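Local coordinates for putative iron-regulated protein A (Parabacteroides distasonis ATCC 8503, PDB 4ECG) that is of unknown function but binds calcium ions and belongs to the imelysin-like family of putative metalloendopeptidases, at residues Asp30-Val35 and Gln227-Met232; Asn60-Phe65 and Glu175-Val180; Asn72-Ala77 and Lys153-Asp158; Glu210-His215 and Tyr220-Val225; Asn244-Ala249 and Glu363-Leu368. All blocks are in the same frame, centred on the assembly; numbering follows the deposited sequence.

Interaction 1: residues Asp30-Val35 and Gln227-Met232; sequences DQMSAV and QAIELM. With CA (calcium ion), chain C.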
# COMPACT_ATOMS: atom_id res chain seq x y z
N ASP A 30 2.63 -28.10 -11.10
CA ASP A 30 3.35 -28.23 -9.84
C ASP A 30 4.30 -27.03 -9.68
O ASP A 30 4.48 -26.51 -8.55
CB ASP A 30 4.12 -29.56 -9.69
CG ASP A 30 3.17 -30.80 -9.47
OD1 ASP A 30 2.05 -30.67 -8.95
OD2 ASP A 30 3.57 -31.94 -9.81
N GLN A 31 4.84 -26.55 -10.81
CA GLN A 31 5.80 -25.41 -10.75
C GLN A 31 5.10 -24.12 -10.37
O GLN A 31 5.56 -23.36 -9.54
CB GLN A 31 6.53 -25.21 -12.08
CG GLN A 31 7.87 -25.93 -12.19
CD GLN A 31 8.29 -26.28 -13.62
OE1 GLN A 31 7.72 -25.81 -14.59
NE2 GLN A 31 9.32 -27.09 -13.73
N MSE A 32 3.98 -23.87 -11.03
CA MSE A 32 3.15 -22.71 -10.78
C MSE A 32 2.58 -22.74 -9.36
O MSE A 32 2.49 -21.70 -8.72
CB MSE A 32 2.00 -22.65 -11.80
CG MSE A 32 2.39 -22.02 -13.14
SE MSE A 32 0.96 -22.08 -14.42
CE MSE A 32 0.85 -23.97 -14.70
N SER A 33 2.20 -23.93 -8.88
CA SER A 33 1.66 -24.07 -7.52
C SER A 33 2.72 -23.69 -6.45
O SER A 33 2.41 -23.08 -5.41
CB SER A 33 1.16 -25.51 -7.34
OG SER A 33 0.42 -25.64 -6.14
N ALA A 34 3.98 -24.03 -6.72
CA ALA A 34 5.10 -23.70 -5.80
C ALA A 34 5.37 -22.18 -5.77
O ALA A 34 5.75 -21.63 -4.74
CB ALA A 34 6.37 -24.49 -6.15
N VAL A 35 5.18 -21.50 -6.89
CA VAL A 35 5.31 -20.04 -6.91
C VAL A 35 4.23 -19.40 -6.01
O VAL A 35 4.53 -18.53 -5.18
CB VAL A 35 5.22 -19.50 -8.36
CG1 VAL A 35 4.96 -18.00 -8.36
CG2 VAL A 35 6.47 -19.91 -9.16
N GLN A 227 -5.50 -19.28 -12.21
CA GLN A 227 -6.21 -18.20 -11.62
C GLN A 227 -5.47 -17.56 -10.48
O GLN A 227 -5.53 -16.35 -10.31
CB GLN A 227 -7.60 -18.65 -11.17
CG GLN A 227 -8.49 -18.99 -12.37
CD GLN A 227 -9.93 -19.27 -11.99
OE1 GLN A 227 -10.43 -18.83 -10.95
NE2 GLN A 227 -10.60 -19.99 -12.84
N ALA A 228 -4.75 -18.36 -9.70
CA ALA A 228 -3.96 -17.87 -8.57
C ALA A 228 -2.80 -16.97 -9.02
O ALA A 228 -2.62 -15.90 -8.50
CB ALA A 228 -3.44 -19.03 -7.71
N ILE A 229 -2.02 -17.41 -10.00
CA ILE A 229 -0.99 -16.57 -10.62
C ILE A 229 -1.57 -15.30 -11.25
O ILE A 229 -0.99 -14.25 -11.11
CB ILE A 229 -0.19 -17.34 -11.74
CG1 ILE A 229 0.68 -18.48 -11.18
CG2 ILE A 229 0.73 -16.41 -12.50
CD1 ILE A 229 1.89 -17.96 -10.45
N GLU A 230 -2.66 -15.42 -12.00
CA GLU A 230 -3.34 -14.23 -12.63
C GLU A 230 -3.74 -13.24 -11.53
O GLU A 230 -3.60 -12.04 -11.71
CB GLU A 230 -4.58 -14.64 -13.47
CG GLU A 230 -5.29 -13.50 -14.25
CD GLU A 230 -6.59 -13.94 -14.97
OE1 GLU A 230 -7.12 -15.04 -14.67
OE2 GLU A 230 -7.07 -13.19 -15.87
N LEU A 231 -4.18 -13.75 -10.38
CA LEU A 231 -4.57 -12.90 -9.25
C LEU A 231 -3.39 -12.06 -8.76
O LEU A 231 -3.53 -10.86 -8.47
CB LEU A 231 -5.12 -13.76 -8.11
CG LEU A 231 -5.99 -13.13 -7.04
CD1 LEU A 231 -7.19 -12.43 -7.67
CD2 LEU A 231 -6.41 -14.21 -6.07
N MSE A 232 -2.21 -12.69 -8.67
CA MSE A 232 -1.02 -12.00 -8.15
C MSE A 232 -0.71 -10.83 -9.07
O MSE A 232 -0.31 -9.79 -8.59
CB MSE A 232 0.23 -12.91 -8.11
CG MSE A 232 0.22 -14.07 -7.07
SE MSE A 232 1.65 -15.34 -7.32
CE MSE A 232 3.13 -14.18 -6.95
CA CA C . -11.65 -17.06 -10.35
O HOH W 1 -13.70 -18.65 -10.07
O HOH W 2 -12.83 -16.99 -12.36
O HOH W 3 -13.03 -15.13 -9.81
O HOH W 4 -10.31 -15.95 -11.93
O HOH W 5 -9.71 -15.85 -9.01
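V35 and I229 meet methyl to methyl, and this is the tight end of the contact: V35 CG1 lies 3.7 Å from I229 CD1, the two side chains crossing at about a right angle. V35 holds CG1 anti to its backbone N (chi1 164°), which sends that methyl across to the partner helix while CG2 takes the other branch. The same CG1 also faces the selenium of M232, a selenomethionine, at a looser 4.4 Å from SE. One turn back, M32 adds still less: its CG comes within 4.4 Å of I229 CG1 before its selenium-bearing end turns away. Two helices of this mainly helical, imelysin-like fold meet here, 30-35 and 227-232, with segment axes 9.9 Å apart and inclined by 41°, and no hydrogen bond runs between them. L318 of helix 315-322 packs on M32 and V35, and F379 near the C terminus covers M32 and I229. Away from the contact, Q227 and E230 are partly open to solvent. The extended Q227 gives OE1 to a calcium ion at 2.2 Å, and five waters and S221 O complete the ion's seven ligands.

Interaction 2: residues Asn60-Phe65 and Glu175-Val180; sequences NAVDKF and EYLKLV
V62, D63 and F65 face L177 and K178 across a nearly antiparallel pair of helices, whose segment axes pass 10.1 Å apart at 164°. V62 comes first, its CB directed toward the partner helix. Its CG1 reaches L177 CG at 4.2 Å, at the branch point of the leucine, and the two side chains meet at a slant. D63 follows at the more polar, partly exposed border of the contact. Its OD1 stands 4.1 Å from K178 CG and so touches the aliphatic part of the lysine. The charged end is more distant, with D63 OD1 5.9 Å from K178 NZ. The carboxylate pairs instead with K59 of its own helix by a salt bridge, while K178, bent at chi3, turns its ammonium back to E175 in a weak bond. F65 closes the sequence: with CG anti to the backbone N (chi1 169°) the ring swings forward until CE2 is 4.4 Å from L177 CD2, which sits at the ring edge near its plane. L177 thus fits against both apolar residues. Helix 147-155 covers L177 through M154 and L155, helix 71-89 brings D73 and L74 against F65, and the loop residue L164 also packs on that ring.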
# COMPACT_ATOMS: atom_id res chain seq x y z
N ASN A 60 0.63 0.74 21.31
CA ASN A 60 1.28 0.90 22.62
C ASN A 60 2.02 2.23 22.74
O ASN A 60 1.91 2.87 23.77
CB ASN A 60 2.22 -0.28 22.98
CG ASN A 60 1.47 -1.59 23.19
OD1 ASN A 60 0.35 -1.57 23.67
ND2 ASN A 60 2.04 -2.70 22.77
N ALA A 61 2.66 2.68 21.67
CA ALA A 61 3.37 3.97 21.71
C ALA A 61 2.39 5.13 21.75
O ALA A 61 2.59 6.07 22.47
CB ALA A 61 4.31 4.11 20.52
N VAL A 62 1.33 5.09 20.94
CA VAL A 62 0.26 6.09 21.00
C VAL A 62 -0.36 6.13 22.42
O VAL A 62 -0.56 7.17 22.99
CB VAL A 62 -0.83 5.79 19.94
CG1 VAL A 62 -2.13 6.47 20.32
CG2 VAL A 62 -0.37 6.22 18.56
N ASP A 63 -0.62 4.98 23.00
CA ASP A 63 -1.20 4.92 24.36
C ASP A 63 -0.31 5.56 25.40
O ASP A 63 -0.78 6.22 26.31
CB ASP A 63 -1.39 3.48 24.81
CG ASP A 63 -2.69 2.84 24.26
OD1 ASP A 63 -3.52 3.58 23.66
OD2 ASP A 63 -2.85 1.59 24.45
N LYS A 64 0.99 5.30 25.30
CA LYS A 64 1.95 5.82 26.26
C LYS A 64 2.00 7.36 26.13
O LYS A 64 1.99 8.09 27.13
CB LYS A 64 3.30 5.15 25.99
CG LYS A 64 4.50 5.78 26.63
CD LYS A 64 5.77 4.99 26.22
CE LYS A 64 6.96 5.33 27.13
NZ LYS A 64 8.11 4.45 26.92
N PHE A 65 2.02 7.86 24.90
CA PHE A 65 1.84 9.30 24.70
C PHE A 65 0.52 9.86 25.24
O PHE A 65 0.51 10.88 25.94
CB PHE A 65 1.92 9.70 23.23
CG PHE A 65 1.48 11.11 22.98
CD1 PHE A 65 2.19 12.16 23.50
CD2 PHE A 65 0.36 11.40 22.25
CE1 PHE A 65 1.78 13.49 23.33
CE2 PHE A 65 -0.04 12.71 22.02
CZ PHE A 65 0.68 13.76 22.56
N GLU A 175 -8.70 11.49 22.72
CA GLU A 175 -9.51 10.30 22.72
C GLU A 175 -9.78 9.82 21.26
O GLU A 175 -9.81 8.61 20.95
CB GLU A 175 -10.79 10.55 23.51
CG GLU A 175 -11.63 9.29 23.67
CD GLU A 175 -10.95 8.15 24.47
OE1 GLU A 175 -10.05 8.46 25.34
OE2 GLU A 175 -11.34 6.95 24.23
N TYR A 176 -9.93 10.78 20.34
CA TYR A 176 -10.17 10.46 18.94
C TYR A 176 -8.97 9.66 18.42
O TYR A 176 -9.13 8.56 17.93
CB TYR A 176 -10.40 11.80 18.20
CG TYR A 176 -11.03 11.73 16.81
CD1 TYR A 176 -10.85 10.63 15.95
CD2 TYR A 176 -11.77 12.80 16.33
CE1 TYR A 176 -11.36 10.62 14.66
CE2 TYR A 176 -12.30 12.76 15.06
CZ TYR A 176 -12.11 11.67 14.24
OH TYR A 176 -12.71 11.68 13.00
N LEU A 177 -7.76 10.18 18.63
CA LEU A 177 -6.50 9.54 18.28
C LEU A 177 -6.40 8.11 18.83
O LEU A 177 -5.92 7.20 18.13
CB LEU A 177 -5.30 10.38 18.76
CG LEU A 177 -3.87 9.81 18.54
CD1 LEU A 177 -3.62 9.54 17.04
CD2 LEU A 177 -2.75 10.70 19.17
N LYS A 178 -6.82 7.91 20.06
CA LYS A 178 -6.82 6.57 20.68
C LYS A 178 -7.79 5.66 19.93
O LYS A 178 -7.44 4.52 19.60
CB LYS A 178 -7.25 6.66 22.13
CG LYS A 178 -7.08 5.39 22.96
CD LYS A 178 -7.87 5.42 24.27
CE LYS A 178 -7.05 5.77 25.52
NZ LYS A 178 -7.95 6.03 26.72
N LEU A 179 -8.99 6.16 19.62
CA LEU A 179 -10.00 5.31 18.97
C LEU A 179 -9.61 4.91 17.55
O LEU A 179 -9.77 3.76 17.15
CB LEU A 179 -11.38 5.98 19.00
CG LEU A 179 -11.99 6.04 20.40
CD1 LEU A 179 -13.10 7.07 20.38
CD2 LEU A 179 -12.49 4.65 20.80
N VAL A 180 -9.05 5.88 16.81
CA VAL A 180 -8.54 5.64 15.53
C VAL A 180 -7.44 4.56 15.54
O VAL A 180 -7.47 3.64 14.72
CB VAL A 180 -8.09 6.96 14.93
CG1 VAL A 180 -7.14 6.72 13.79
CG2 VAL A 180 -9.34 7.84 14.58

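Interaction 3: residues Asn72-Ala77 and Lys153-Asp158; sequences NDLADA and KMLFLD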
# COMPACT_ATOMS: atom_id res chain seq x y z
N ASN A 72 8.85 13.32 24.02
CA ASN A 72 9.58 12.13 23.59
C ASN A 72 8.65 10.97 23.21
O ASN A 72 8.92 10.28 22.19
CB ASN A 72 10.64 11.68 24.63
CG ASN A 72 11.70 12.73 24.89
OD1 ASN A 72 11.94 13.61 24.07
ND2 ASN A 72 12.31 12.68 26.05
N ASP A 73 7.55 10.80 23.97
CA ASP A 73 6.55 9.76 23.71
C ASP A 73 5.83 10.01 22.38
O ASP A 73 5.52 9.09 21.66
CB ASP A 73 5.54 9.63 24.86
CG ASP A 73 6.18 9.12 26.14
OD1 ASP A 73 7.37 8.72 26.15
OD2 ASP A 73 5.49 9.11 27.18
N LEU A 74 5.58 11.28 22.08
CA LEU A 74 5.03 11.70 20.82
C LEU A 74 5.97 11.36 19.67
O LEU A 74 5.53 10.70 18.70
CB LEU A 74 4.75 13.21 20.81
CG LEU A 74 4.06 13.76 19.52
CD1 LEU A 74 2.75 13.07 19.11
CD2 LEU A 74 3.77 15.22 19.63
N ALA A 75 7.22 11.82 19.75
CA ALA A 75 8.25 11.48 18.74
C ALA A 75 8.28 9.98 18.50
O ALA A 75 8.35 9.56 17.31
CB ALA A 75 9.65 12.01 19.13
N ASP A 76 8.21 9.18 19.58
CA ASP A 76 8.19 7.69 19.47
C ASP A 76 6.92 7.16 18.77
O ASP A 76 6.99 6.21 17.97
CB ASP A 76 8.33 6.97 20.82
CG ASP A 76 9.75 7.05 21.44
OD1 ASP A 76 10.71 7.55 20.79
OD2 ASP A 76 9.90 6.59 22.61
N ALA A 77 5.78 7.79 19.05
CA ALA A 77 4.53 7.43 18.39
C ALA A 77 4.62 7.73 16.89
O ALA A 77 4.23 6.91 16.05
CB ALA A 77 3.36 8.14 19.02
N LYS A 153 -2.64 13.18 10.80
CA LYS A 153 -3.00 14.58 10.82
C LYS A 153 -2.88 15.12 12.23
O LYS A 153 -2.54 16.27 12.39
CB LYS A 153 -4.43 14.86 10.30
CG LYS A 153 -4.63 16.34 9.95
CD LYS A 153 -6.04 16.69 9.44
CE LYS A 153 -6.22 18.18 9.06
NZ LYS A 153 -6.17 19.13 10.22
N MSE A 154 -3.14 14.27 13.22
CA MSE A 154 -3.05 14.62 14.64
C MSE A 154 -1.65 14.45 15.23
O MSE A 154 -1.37 15.06 16.25
CB MSE A 154 -4.04 13.77 15.44
CG MSE A 154 -5.49 13.94 15.05
SE MSE A 154 -6.72 12.64 15.87
CE MSE A 154 -8.32 13.46 15.20
N LEU A 155 -0.79 13.63 14.63
CA LEU A 155 0.55 13.38 15.19
C LEU A 155 1.66 14.31 14.63
O LEU A 155 2.69 14.53 15.27
CB LEU A 155 0.94 11.93 14.92
CG LEU A 155 0.22 10.88 15.72
CD1 LEU A 155 0.60 9.50 15.18
CD2 LEU A 155 0.53 11.00 17.22
N PHE A 156 1.42 14.82 13.44
CA PHE A 156 2.42 15.43 12.60
C PHE A 156 1.99 16.83 12.12
O PHE A 156 0.82 17.08 11.89
CB PHE A 156 2.65 14.58 11.31
CG PHE A 156 3.36 13.28 11.53
CD1 PHE A 156 4.77 13.24 11.63
CD2 PHE A 156 2.66 12.10 11.58
CE1 PHE A 156 5.42 12.04 11.81
CE2 PHE A 156 3.33 10.89 11.75
CZ PHE A 156 4.70 10.87 11.88
N LEU A 157 2.95 17.72 11.94
CA LEU A 157 2.69 18.98 11.27
C LEU A 157 3.82 19.27 10.29
O LEU A 157 5.01 19.37 10.66
CB LEU A 157 2.56 20.11 12.28
CG LEU A 157 2.16 21.49 11.76
CD1 LEU A 157 0.78 21.41 11.10
CD2 LEU A 157 2.18 22.48 12.94
N ASP A 158 3.44 19.40 9.03
CA ASP A 158 4.39 19.57 7.95
C ASP A 158 5.77 18.84 8.09
O ASP A 158 6.82 19.43 7.99
CB ASP A 158 4.55 21.05 7.60
CG ASP A 158 4.26 21.33 6.12
OD1 ASP A 158 4.18 20.39 5.25
OD2 ASP A 158 4.07 22.52 5.82
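L155 reaches L74 and A77 through one methyl group. Its CB still stands 4.7 Å from the nearest methyl of L74, CD1, and serves as a spacer. L155 CG, set anti to the carbonyl carbon (chi1 -72°), brings the side chain no closer, at 4.8 Å from the same L74 CD1. The branches then part. CD1 continues the chain, anti to CA (chi2 172°), and lies farther from L74, whereas CD2 turns out of that line and makes the contact, 3.6 Å from L74 CD1 and 4.4 Å from A77 CB. A77 is one turn on from L74, so the methyl lies against two successive residues on the same side of the helix. L74 in turn stretches toward L155, and the two leucine side chains run antiparallel alongside one another; L74 CD1 also comes within 4.1 Å of L155 O. All three touching residues are buried, the side-chain contact is apolar and no hydrogen bond crosses it. The side chain of L74 is about 9 Å from a bound calcium ion, and those of D163 and E165 of a calcium site lie about 7 and 8 Å from it. L155 closes helix 147-155, and F156 leaves helical geometry to begin the short strand 156-157, which pairs antiparallel with strand 160-161. Y58 of helix 29-68 packs on L155, M154 lies against E173 of helix 171-196, and F156 meets W81 of helix 71-89 edge-to-face.

Interaction 4: residues Glu210-His215 and Tyr220-Val225; sequences EAMKKH and YSIGNV. With CA (calcium ion), chain C.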
# COMPACT_ATOMS: atom_id res chain seq x y z
N GLU A 210 -4.80 -20.52 2.68
CA GLU A 210 -5.04 -21.90 2.33
C GLU A 210 -5.82 -21.99 1.02
O GLU A 210 -5.47 -22.78 0.14
CB GLU A 210 -5.76 -22.64 3.46
CG GLU A 210 -4.89 -22.93 4.69
CD GLU A 210 -3.60 -23.75 4.39
OE1 GLU A 210 -3.66 -24.77 3.62
OE2 GLU A 210 -2.53 -23.36 4.95
N ALA A 211 -6.86 -21.17 0.86
CA ALA A 211 -7.61 -21.18 -0.39
C ALA A 211 -6.68 -20.84 -1.54
O ALA A 211 -6.75 -21.48 -2.61
CB ALA A 211 -8.75 -20.20 -0.35
N MSE A 212 -5.77 -19.87 -1.34
CA MSE A 212 -4.79 -19.62 -2.41
C MSE A 212 -3.83 -20.80 -2.64
O MSE A 212 -3.57 -21.14 -3.81
CB MSE A 212 -4.04 -18.30 -2.26
CG MSE A 212 -4.41 -17.26 -3.35
SE MSE A 212 -3.14 -15.91 -3.29
CE MSE A 212 -2.66 -15.99 -5.12
N LYS A 213 -3.31 -21.44 -1.58
CA LYS A 213 -2.39 -22.57 -1.80
C LYS A 213 -3.11 -23.75 -2.47
O LYS A 213 -2.56 -24.35 -3.37
CB LYS A 213 -1.62 -22.95 -0.51
CG LYS A 213 -0.55 -21.88 -0.16
CD LYS A 213 0.44 -22.25 0.94
CE LYS A 213 -0.20 -22.31 2.31
NZ LYS A 213 0.69 -21.77 3.35
N LYS A 214 -4.36 -24.03 -2.09
CA LYS A 214 -5.09 -25.16 -2.68
C LYS A 214 -5.59 -24.90 -4.12
O LYS A 214 -5.67 -25.81 -4.92
CB LYS A 214 -6.28 -25.56 -1.78
CG LYS A 214 -5.87 -26.43 -0.58
CD LYS A 214 -6.74 -26.21 0.65
CE LYS A 214 -8.20 -26.57 0.39
NZ LYS A 214 -8.91 -26.76 1.69
N HIS A 215 -5.95 -23.65 -4.41
CA HIS A 215 -6.49 -23.20 -5.70
C HIS A 215 -7.36 -24.21 -6.40
O HIS A 215 -7.16 -24.54 -7.57
CB HIS A 215 -5.36 -22.69 -6.61
CG HIS A 215 -4.22 -23.66 -6.77
ND1 HIS A 215 -4.35 -24.84 -7.41
CD2 HIS A 215 -2.87 -23.57 -6.36
CE1 HIS A 215 -3.16 -25.48 -7.41
NE2 HIS A 215 -2.26 -24.70 -6.76
N TYR A 220 -13.41 -18.64 -2.20
CA TYR A 220 -13.03 -17.35 -2.80
C TYR A 220 -12.84 -17.36 -4.35
O TYR A 220 -12.23 -16.46 -4.91
CB TYR A 220 -11.76 -16.81 -2.10
CG TYR A 220 -11.86 -16.75 -0.57
CD1 TYR A 220 -12.58 -15.76 0.06
CD2 TYR A 220 -11.22 -17.69 0.22
CE1 TYR A 220 -12.69 -15.70 1.45
CE2 TYR A 220 -11.30 -17.63 1.61
CZ TYR A 220 -12.05 -16.63 2.22
OH TYR A 220 -12.13 -16.53 3.61
N SER A 221 -13.38 -18.36 -5.04
CA SER A 221 -13.35 -18.38 -6.51
C SER A 221 -11.93 -18.44 -7.08
O SER A 221 -11.68 -17.94 -8.18
CB SER A 221 -14.11 -17.15 -7.10
OG SER A 221 -15.46 -17.19 -6.77
N ILE A 222 -11.01 -19.04 -6.34
CA ILE A 222 -9.68 -19.31 -6.88
C ILE A 222 -9.76 -20.73 -7.38
O ILE A 222 -9.70 -21.66 -6.59
CB ILE A 222 -8.56 -19.16 -5.85
CG1 ILE A 222 -8.72 -17.82 -5.12
CG2 ILE A 222 -7.22 -19.36 -6.58
CD1 ILE A 222 -7.71 -17.58 -4.01
N GLY A 223 -9.94 -20.89 -8.69
CA GLY A 223 -10.48 -22.15 -9.28
C GLY A 223 -9.42 -23.12 -9.75
O GLY A 223 -9.67 -24.32 -9.88
N ASN A 224 -8.23 -22.60 -10.02
CA ASN A 224 -7.10 -23.41 -10.45
C ASN A 224 -5.86 -22.56 -10.38
O ASN A 224 -5.93 -21.36 -10.08
CB ASN A 224 -7.32 -23.99 -11.84
CG ASN A 224 -7.38 -22.93 -12.91
OD1 ASN A 224 -6.49 -22.13 -13.05
ND2 ASN A 224 -8.41 -22.96 -13.69
N VAL A 225 -4.71 -23.16 -10.63
CA VAL A 225 -3.43 -22.51 -10.34
C VAL A 225 -3.20 -21.31 -11.25
O VAL A 225 -2.53 -20.35 -10.84
CB VAL A 225 -2.22 -23.47 -10.40
CG1 VAL A 225 -1.93 -23.91 -11.84
CG2 VAL A 225 -1.01 -22.80 -9.76
CA CA C . -11.65 -17.06 -10.35
O HOH W 1 -13.70 -18.65 -10.07
O HOH W 2 -12.83 -16.99 -12.36
O HOH W 3 -13.03 -15.13 -9.81
O HOH W 4 -10.31 -15.95 -11.93
O HOH W 5 -9.71 -15.85 -9.01
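H215 lays its imidazole flat beneath V225, whose CB is 3.8 Å from the ring centroid and 11° off the normal, a CH-pi contact. Beside it I222 points inward: CG2 lies 3.8 Å from H215 CB, and CD1 presses on M212 CG at 3.4 Å, tighter than usual. A211 CB meets the Y220 ring at its edge, 3.6 Å from CD2. H215 O receives a CA-H contact from N224. Further out, H215 NE2 is hydrogen-bonded to S33, which, with V225 over the face, probably helps to fix the ring's rotation; an alanine here would probably leave V225 without its aromatic platform and S33 without this partner. H215, with positive phi (34°), is the first residue to leave the helix; in the loop that follows, S221 O binds calcium at 2.4 Å. N224 N-caps the next helix, its OD1 accepting from Q227 N. The turn joins helix 208-214 to helix 225-233, with M212 against A228 and M232, and V225 against E29 and M32 of helix 29-68.

Interaction 5: residues Asn244-Ala249 and Glu363-Leu368; sequences NEVGSA and EACADL. With CA (calcium ion), chain H.
C365 aims its CB directly at the backbone of G247, with CB only 3.6 Å from G247 CA. The two CA atoms are 5.0 Å apart, a spacing that depends on the glycine: a carbon in the CB position of residue 247 would fall 2.6 Å from C365 CB. The thiol, anti to the carbonyl carbon (chi1 -62°), stays beside the glycine, with SG 3.8 Å from G247 N, and V246 CG1 approaches it from the same side, also at 3.8 Å. Such a glycine-mediated close approach brings together helices 239-259 and 355-377 of the imelysin-like helical fold, with Y288, N291 and I292 of helix 284-300 packing on V246, and T337 of helix 324-343 on C365. The glycine sits within a wider pi-type turn of helix 239-259, at 246-249. On the same helix S248 OG bonds to N244 O at 3.1 Å, tilted 17° from the carbonyl plane, and S248 N shares that acceptor. Directed away from C365, S248 O binds a calcium ion at 2.6 Å together with D253 and three waters.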
# COMPACT_ATOMS: atom_id res chain seq x y z
N ASN A 244 0.15 0.82 -11.78
CA ASN A 244 -0.66 1.78 -12.48
C ASN A 244 -1.17 2.88 -11.57
O ASN A 244 -1.30 4.03 -12.00
CB ASN A 244 -1.79 1.04 -13.14
CG ASN A 244 -2.69 1.95 -13.90
OD1 ASN A 244 -2.26 2.53 -14.87
ND2 ASN A 244 -3.92 2.11 -13.44
N GLU A 245 -1.50 2.54 -10.33
CA GLU A 245 -2.04 3.50 -9.36
C GLU A 245 -0.97 4.49 -8.90
O GLU A 245 -1.23 5.70 -8.78
CB GLU A 245 -2.64 2.73 -8.17
CG GLU A 245 -3.01 3.52 -6.91
CD GLU A 245 -4.38 4.21 -6.93
OE1 GLU A 245 -5.04 4.20 -8.02
OE2 GLU A 245 -4.79 4.77 -5.84
N VAL A 246 0.22 3.99 -8.58
CA VAL A 246 1.35 4.91 -8.22
C VAL A 246 1.59 5.94 -9.34
O VAL A 246 1.67 7.13 -9.09
CB VAL A 246 2.65 4.14 -7.89
CG1 VAL A 246 3.80 5.11 -7.69
CG2 VAL A 246 2.47 3.27 -6.66
N GLY A 247 1.68 5.48 -10.57
CA GLY A 247 2.00 6.37 -11.70
C GLY A 247 0.86 7.28 -12.11
O GLY A 247 1.02 8.48 -12.13
N SER A 248 -0.30 6.71 -12.40
CA SER A 248 -1.47 7.52 -12.83
C SER A 248 -2.22 8.27 -11.77
O SER A 248 -2.76 9.27 -12.09
CB SER A 248 -2.57 6.67 -13.49
OG SER A 248 -1.99 5.87 -14.45
N ALA A 249 -2.32 7.76 -10.55
CA ALA A 249 -3.10 8.41 -9.50
C ALA A 249 -2.24 9.14 -8.48
O ALA A 249 -2.42 10.32 -8.28
CB ALA A 249 -4.01 7.41 -8.77
N GLU A 363 6.40 7.79 -16.32
CA GLU A 363 6.70 6.88 -17.46
C GLU A 363 7.25 5.53 -17.04
O GLU A 363 7.01 4.54 -17.72
CB GLU A 363 7.68 7.50 -18.44
CG GLU A 363 7.12 8.70 -19.20
CD GLU A 363 8.22 9.63 -19.69
OE1 GLU A 363 9.34 9.13 -20.02
OE2 GLU A 363 7.99 10.87 -19.72
N ALA A 364 7.97 5.46 -15.94
CA ALA A 364 8.52 4.18 -15.53
C ALA A 364 7.41 3.30 -14.93
O ALA A 364 7.41 2.06 -15.15
CB ALA A 364 9.66 4.37 -14.56
N CYS A 365 6.46 3.90 -14.19
CA CYS A 365 5.30 3.13 -13.69
C CYS A 365 4.43 2.68 -14.85
O CYS A 365 3.90 1.57 -14.83
CB CYS A 365 4.44 3.90 -12.72
SG CYS A 365 5.25 4.44 -11.18
N ALA A 366 4.28 3.51 -15.87
CA ALA A 366 3.40 3.13 -16.98
C ALA A 366 4.04 1.90 -17.74
O ALA A 366 3.35 0.92 -18.08
CB ALA A 366 3.11 4.32 -17.91
N ASP A 367 5.35 1.96 -17.96
CA ASP A 367 6.10 0.81 -18.53
C ASP A 367 6.13 -0.46 -17.61
O ASP A 367 6.14 -1.55 -18.09
CB ASP A 367 7.56 1.23 -18.88
CG ASP A 367 7.64 2.26 -20.04
OD1 ASP A 367 6.68 2.34 -20.84
OD2 ASP A 367 8.67 2.97 -20.16
N LEU A 368 6.14 -0.33 -16.29
CA LEU A 368 6.14 -1.51 -15.41
C LEU A 368 4.76 -2.14 -15.55
O LEU A 368 4.64 -3.34 -15.62
CB LEU A 368 6.40 -1.11 -13.96
CG LEU A 368 6.50 -2.16 -12.85
CD1 LEU A 368 7.39 -3.35 -13.26
CD2 LEU A 368 7.02 -1.46 -11.61
CA CA H . -5.10 9.83 -13.18
O HOH W 6 -5.37 8.29 -15.06
O HOH W 7 -6.43 7.77 -11.94
O HOH W 8 -7.48 10.48 -12.88

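Overall arrangement
From the N terminus, helix 29-68 opens interaction 1 at its start and interaction 2 near its end. Interaction 3 opens on helix 71-89, closes at 153-158 and is nested within interaction 2, which closes on helix 171-196; the two touch through F65 with D73 and L74. Interaction 4 closes a short turn after them, and interaction 1 then closes round all three at 227-232. S33 to H215 and a shared calcium ion join interactions 1 and 4. Interaction 5 follows in series, tying helix 239-259 to helix 355-377, and no loops cross. Interactions 1 and 2, both on helix 29-68, have centres 41 Å apart on opposite sides of the chain's centre.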